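PDB 4B4O: epimerase family protein SDR39U1 from Homo sapiens, which binds NADPH in a Rossmann-type domain and is a putative NADP-dependent oxidoreductase of the epimerase/dehydratase family. Local coordinates for residues A[107-112]-A[265-270]; A[190-195]-A[221-226]. The protein carries 3 engineered substitutions. All blocks are in the same frame, centred on the assembly; numbering follows the deposited sequence.

Overall arrangement
Both contacts reach the parallel sheet of the Rossmann-type domain that binds NADPH, and their centres lie about 11 Å apart. Interaction 1 joins the end of strand 102-108 to the 265-270 loop; interaction 2, nested along the chain inside the loop which that contact closes, joins strand 192-194 and its approach to the start of helix 225-236. They meet at P191, whose CG lies 3.5 Å from Q265 OE1 and 3.8 Å from V109 CG2. K266 also packs on S222. T107 touches the NADPH, while the side chains of V109 and W192 stand about 7 and 9 Å from it.

Interaction 1. Residues A[107-112]-A[265-270]; sequences TGVAYY and QKVIPR. Engineered in segment 265-270: R270 (natural residue Gln).
The amide of Q265 sits over a 3-10 turn with little hydrogen bonding to show for it: its NE2 makes one weak bond to Y112 O, at 3.5 Å and 142°. The turn, residues 109-111, follows strand 102-108 of the parallel Rossmann-type sheet, and Q265 belongs to an irregular segment between helices 255-262 and 270-274. Close by, V109 O is already an acceptor within the turn, taking Y112 N at 2.9 Å; it lies near NE2, but the angle is too poor for a bond. Q265 reaches this position through a bend at its second torsion (chi2 79°), which carries the amide across the turn, with OE1 3.7 Å from V109 CG2. Both V109 and Y112 direct their CB toward the 265-270 segment, and V267 points its own CB toward them. V267 CG2 approaches Y112 CD2 to 3.7 Å, obliquely to the ring, and the two side chains run at about a right angle to each other. The Y112 hydroxyl hydrogen-bonds to N216 and R156, which fixes the far end of the ring, and Y120 meets the ring as well. The contact buries 230 Å² over both sides, shared between the Q265 side chain and the packing of V109, Y112 and V267. The two valines also touch directly, V109 CG1 lying 4.1 Å from V267 CG2.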
# COMPACT_ATOMS: atom_id res chain seq x y z
N THR A 107 -2.38 1.77 -4.82
CA THR A 107 -2.03 3.18 -4.57
C THR A 107 -2.34 3.47 -3.09
O THR A 107 -2.17 2.58 -2.24
CB THR A 107 -2.72 4.11 -5.57
OG1 THR A 107 -4.13 4.13 -5.33
CG2 THR A 107 -2.47 3.64 -6.99
N GLY A 108 -2.75 4.69 -2.76
CA GLY A 108 -2.82 5.09 -1.36
C GLY A 108 -4.02 5.91 -0.96
O GLY A 108 -4.66 6.56 -1.78
N VAL A 109 -4.32 5.89 0.32
CA VAL A 109 -5.42 6.68 0.86
C VAL A 109 -5.10 8.17 0.85
O VAL A 109 -5.98 8.99 1.12
CB VAL A 109 -5.81 6.25 2.30
CG1 VAL A 109 -6.37 4.84 2.31
CG2 VAL A 109 -4.64 6.43 3.24
N ALA A 110 -3.86 8.53 0.55
CA ALA A 110 -3.48 9.93 0.34
C ALA A 110 -4.39 10.65 -0.67
O ALA A 110 -4.43 11.88 -0.70
CB ALA A 110 -2.04 10.00 -0.12
N TYR A 111 -5.10 9.89 -1.50
CA TYR A 111 -6.10 10.45 -2.41
C TYR A 111 -7.15 11.31 -1.68
O TYR A 111 -7.62 12.30 -2.21
CB TYR A 111 -6.81 9.31 -3.16
CG TYR A 111 -7.76 9.75 -4.26
CD1 TYR A 111 -7.28 10.05 -5.54
CD2 TYR A 111 -9.12 9.84 -4.04
CE1 TYR A 111 -8.13 10.45 -6.55
CE2 TYR A 111 -9.97 10.26 -5.04
CZ TYR A 111 -9.46 10.55 -6.30
OH TYR A 111 -10.31 10.95 -7.31
N TYR A 112 -7.52 10.89 -0.47
CA TYR A 112 -8.57 11.54 0.30
C TYR A 112 -8.01 12.66 1.19
O TYR A 112 -7.01 12.48 1.88
CB TYR A 112 -9.36 10.53 1.14
CG TYR A 112 -9.79 9.31 0.37
CD1 TYR A 112 -10.70 9.40 -0.67
CD2 TYR A 112 -9.28 8.06 0.68
CE1 TYR A 112 -11.08 8.27 -1.38
CE2 TYR A 112 -9.66 6.92 -0.02
CZ TYR A 112 -10.55 7.03 -1.05
OH TYR A 112 -10.94 5.90 -1.72
N GLN A 265 -6.98 10.61 7.33
CA GLN A 265 -8.27 10.49 6.65
C GLN A 265 -9.05 9.38 7.33
O GLN A 265 -8.50 8.28 7.54
CB GLN A 265 -8.10 10.02 5.19
CG GLN A 265 -7.04 10.68 4.33
CD GLN A 265 -5.63 10.19 4.56
OE1 GLN A 265 -5.38 9.32 5.38
NE2 GLN A 265 -4.69 10.76 3.80
N LYS A 266 -10.32 9.60 7.60
CA LYS A 266 -11.18 8.50 8.04
C LYS A 266 -11.69 7.78 6.79
O LYS A 266 -12.46 8.34 6.01
CB LYS A 266 -12.32 9.05 8.90
CG LYS A 266 -13.46 8.09 9.21
CD LYS A 266 -13.04 6.81 9.94
CE LYS A 266 -14.26 6.00 10.43
NZ LYS A 266 -15.45 6.74 11.00
N VAL A 267 -11.23 6.56 6.57
CA VAL A 267 -11.55 5.85 5.34
C VAL A 267 -12.34 4.59 5.66
O VAL A 267 -11.87 3.72 6.38
CB VAL A 267 -10.27 5.52 4.51
CG1 VAL A 267 -10.66 4.82 3.21
CG2 VAL A 267 -9.48 6.79 4.19
N ILE A 268 -13.51 4.46 5.01
CA ILE A 268 -14.32 3.25 5.07
C ILE A 268 -14.09 2.34 3.85
O ILE A 268 -14.10 2.80 2.71
CB ILE A 268 -15.79 3.61 5.17
CG1 ILE A 268 -16.01 4.46 6.41
CG2 ILE A 268 -16.63 2.35 5.18
CD1 ILE A 268 -17.34 5.22 6.39
N PRO A 269 -13.91 1.04 4.09
CA PRO A 269 -13.75 0.08 3.02
C PRO A 269 -15.10 -0.49 2.62
O PRO A 269 -15.37 -1.68 2.81
CB PRO A 269 -12.87 -0.99 3.66
CG PRO A 269 -13.27 -1.00 5.09
CD PRO A 269 -13.80 0.38 5.41
N ARG A 270 -15.96 0.37 2.07
CA ARG A 270 -17.33 -0.03 1.74
C ARG A 270 -17.33 -1.03 0.59
O ARG A 270 -17.86 -2.13 0.71
CB ARG A 270 -18.21 1.18 1.37
CG ARG A 270 -19.66 0.79 1.30
CD ARG A 270 -20.70 1.89 1.19
NE ARG A 270 -20.20 3.20 1.51
CZ ARG A 270 -20.11 3.71 2.76
NH1 ARG A 270 -20.44 3.00 3.83
NH2 ARG A 270 -19.66 4.94 2.92

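Interaction 2. Residues A[190-195]-A[221-226]; sequences FPWIHI and SSATNA
W192 presents the edge of its indole to S221, and this near-plane approach makes one of the two hydrogen bonds across the contact. NE1 donates to S221 OG at 3.1 Å with an N-H...O angle of 155°. The oxygen lies 14° out of the ring plane. The torsion of W192 (chi1 66°) places CG between the backbone N and the carbonyl carbon, from where the indole extends toward the 221-226 segment although its CB does not point there. S221 OG also accepts A223 N at 3.2 Å, the bond that defines an ST turn. A223 sets its methyl on the opposite side of the indole plane from S221 CB, with A223 CB 3.9 Å from W192 NE1 and oblique to the ring. F190 is held differently, through its backbone. Its N donates to A223 O at 3.0 Å, while its CB packs 3.7 Å from N225 N at the start of helix 225-236. With CG anti to the backbone N, the F190 ring leads away from the segment and stacks on F228 in that helix. N225 ND2 stands oblique to the F190 ring, whereas N225 OD1 accepts from I183 N. T224 is the N-cap, its OG1 accepting from E227 N. A water lies 2.8 Å from F190 O and may donate to it, with S221 O a weaker alternative acceptor. The contact thus joins the entry to strand 192-194, which pairs with strand 151-161 in the parallel Rossmann-type sheet, to the turn before a helix. Because one oxygen, S221 OG, accepts both N-H groups, the indole edge is coupled to the ST turn, which probably limits rotation of the ring.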
# COMPACT_ATOMS: atom_id res chain seq x y z
N PHE A 190 -5.90 7.22 11.76
CA PHE A 190 -4.83 6.32 11.42
C PHE A 190 -5.40 5.20 10.55
O PHE A 190 -5.79 4.15 11.07
CB PHE A 190 -4.22 5.79 12.71
CG PHE A 190 -2.95 5.03 12.53
CD1 PHE A 190 -1.77 5.71 12.26
CD2 PHE A 190 -2.92 3.66 12.66
CE1 PHE A 190 -0.58 5.02 12.08
CE2 PHE A 190 -1.74 2.95 12.50
CZ PHE A 190 -0.57 3.63 12.21
N PRO A 191 -5.50 5.43 9.22
CA PRO A 191 -5.95 4.36 8.32
C PRO A 191 -4.85 3.31 8.22
O PRO A 191 -3.72 3.65 7.87
CB PRO A 191 -6.15 5.06 6.97
CG PRO A 191 -5.26 6.24 7.02
CD PRO A 191 -5.14 6.65 8.47
N TRP A 192 -5.19 2.06 8.52
CA TRP A 192 -4.19 1.01 8.57
C TRP A 192 -4.79 -0.26 8.06
O TRP A 192 -6.01 -0.39 7.98
CB TRP A 192 -3.73 0.83 10.01
CG TRP A 192 -4.84 0.32 10.89
CD1 TRP A 192 -5.77 1.05 11.59
CD2 TRP A 192 -5.18 -1.08 11.14
NE1 TRP A 192 -6.63 0.23 12.23
CE2 TRP A 192 -6.34 -1.06 12.01
CE3 TRP A 192 -4.66 -2.31 10.73
CZ2 TRP A 192 -6.95 -2.21 12.44
CZ3 TRP A 192 -5.28 -3.47 11.17
CH2 TRP A 192 -6.40 -3.42 12.02
N ILE A 193 -3.93 -1.21 7.72
CA ILE A 193 -4.35 -2.57 7.38
C ILE A 193 -3.22 -3.54 7.73
O ILE A 193 -2.04 -3.20 7.63
CB ILE A 193 -4.69 -2.70 5.88
CG1 ILE A 193 -5.37 -4.04 5.58
CG2 ILE A 193 -3.45 -2.53 4.98
CD1 ILE A 193 -5.99 -4.09 4.20
N HIS A 194 -3.59 -4.73 8.19
CA HIS A 194 -2.61 -5.76 8.44
C HIS A 194 -2.14 -6.29 7.11
O HIS A 194 -2.93 -6.45 6.19
CB HIS A 194 -3.20 -6.87 9.28
CG HIS A 194 -2.18 -7.87 9.76
ND1 HIS A 194 -1.72 -8.87 8.98
CD2 HIS A 194 -1.51 -7.98 10.97
CE1 HIS A 194 -0.82 -9.59 9.67
NE2 HIS A 194 -0.69 -9.04 10.89
N ILE A 195 -0.84 -6.53 7.01
CA ILE A 195 -0.27 -6.98 5.75
C ILE A 195 -0.98 -8.21 5.21
O ILE A 195 -1.13 -8.34 4.02
CB ILE A 195 1.25 -7.29 5.85
CG1 ILE A 195 1.77 -7.64 4.44
CG2 ILE A 195 1.51 -8.44 6.84
CD1 ILE A 195 3.04 -6.97 4.01
N SER A 221 -11.77 0.04 10.65
CA SER A 221 -11.44 0.49 11.99
C SER A 221 -11.49 2.00 12.02
O SER A 221 -11.45 2.65 10.98
CB SER A 221 -10.04 -0.03 12.35
OG SER A 221 -9.46 0.65 13.44
N SER A 222 -11.59 2.55 13.21
CA SER A 222 -11.63 4.01 13.39
C SER A 222 -10.46 4.50 14.24
O SER A 222 -10.55 5.54 14.87
CB SER A 222 -12.95 4.41 14.09
OG SER A 222 -14.02 4.09 13.23
N ALA A 223 -9.37 3.74 14.24
CA ALA A 223 -8.24 4.09 15.06
C ALA A 223 -7.81 5.52 14.78
O ALA A 223 -7.81 5.96 13.63
CB ALA A 223 -7.07 3.14 14.82
N THR A 224 -7.46 6.23 15.86
CA THR A 224 -6.68 7.46 15.77
C THR A 224 -5.22 7.08 16.03
O THR A 224 -4.94 5.99 16.53
CB THR A 224 -7.11 8.51 16.82
OG1 THR A 224 -6.87 7.98 18.13
CG2 THR A 224 -8.57 8.89 16.64
N ASN A 225 -4.30 7.97 15.71
CA ASN A 225 -2.89 7.75 16.02
C ASN A 225 -2.62 7.54 17.52
O ASN A 225 -1.81 6.71 17.88
CB ASN A 225 -2.03 8.90 15.49
CG ASN A 225 -0.59 8.83 15.94
OD1 ASN A 225 -0.26 9.24 17.06
ND2 ASN A 225 0.28 8.30 15.08
N ALA A 226 -3.31 8.31 18.39
CA ALA A 226 -3.20 8.11 19.85
C ALA A 226 -3.61 6.71 20.22
O ALA A 226 -2.93 6.04 20.99
CB ALA A 226 -4.04 9.11 20.61
O HOH W 1 -8.43 3.14 11.38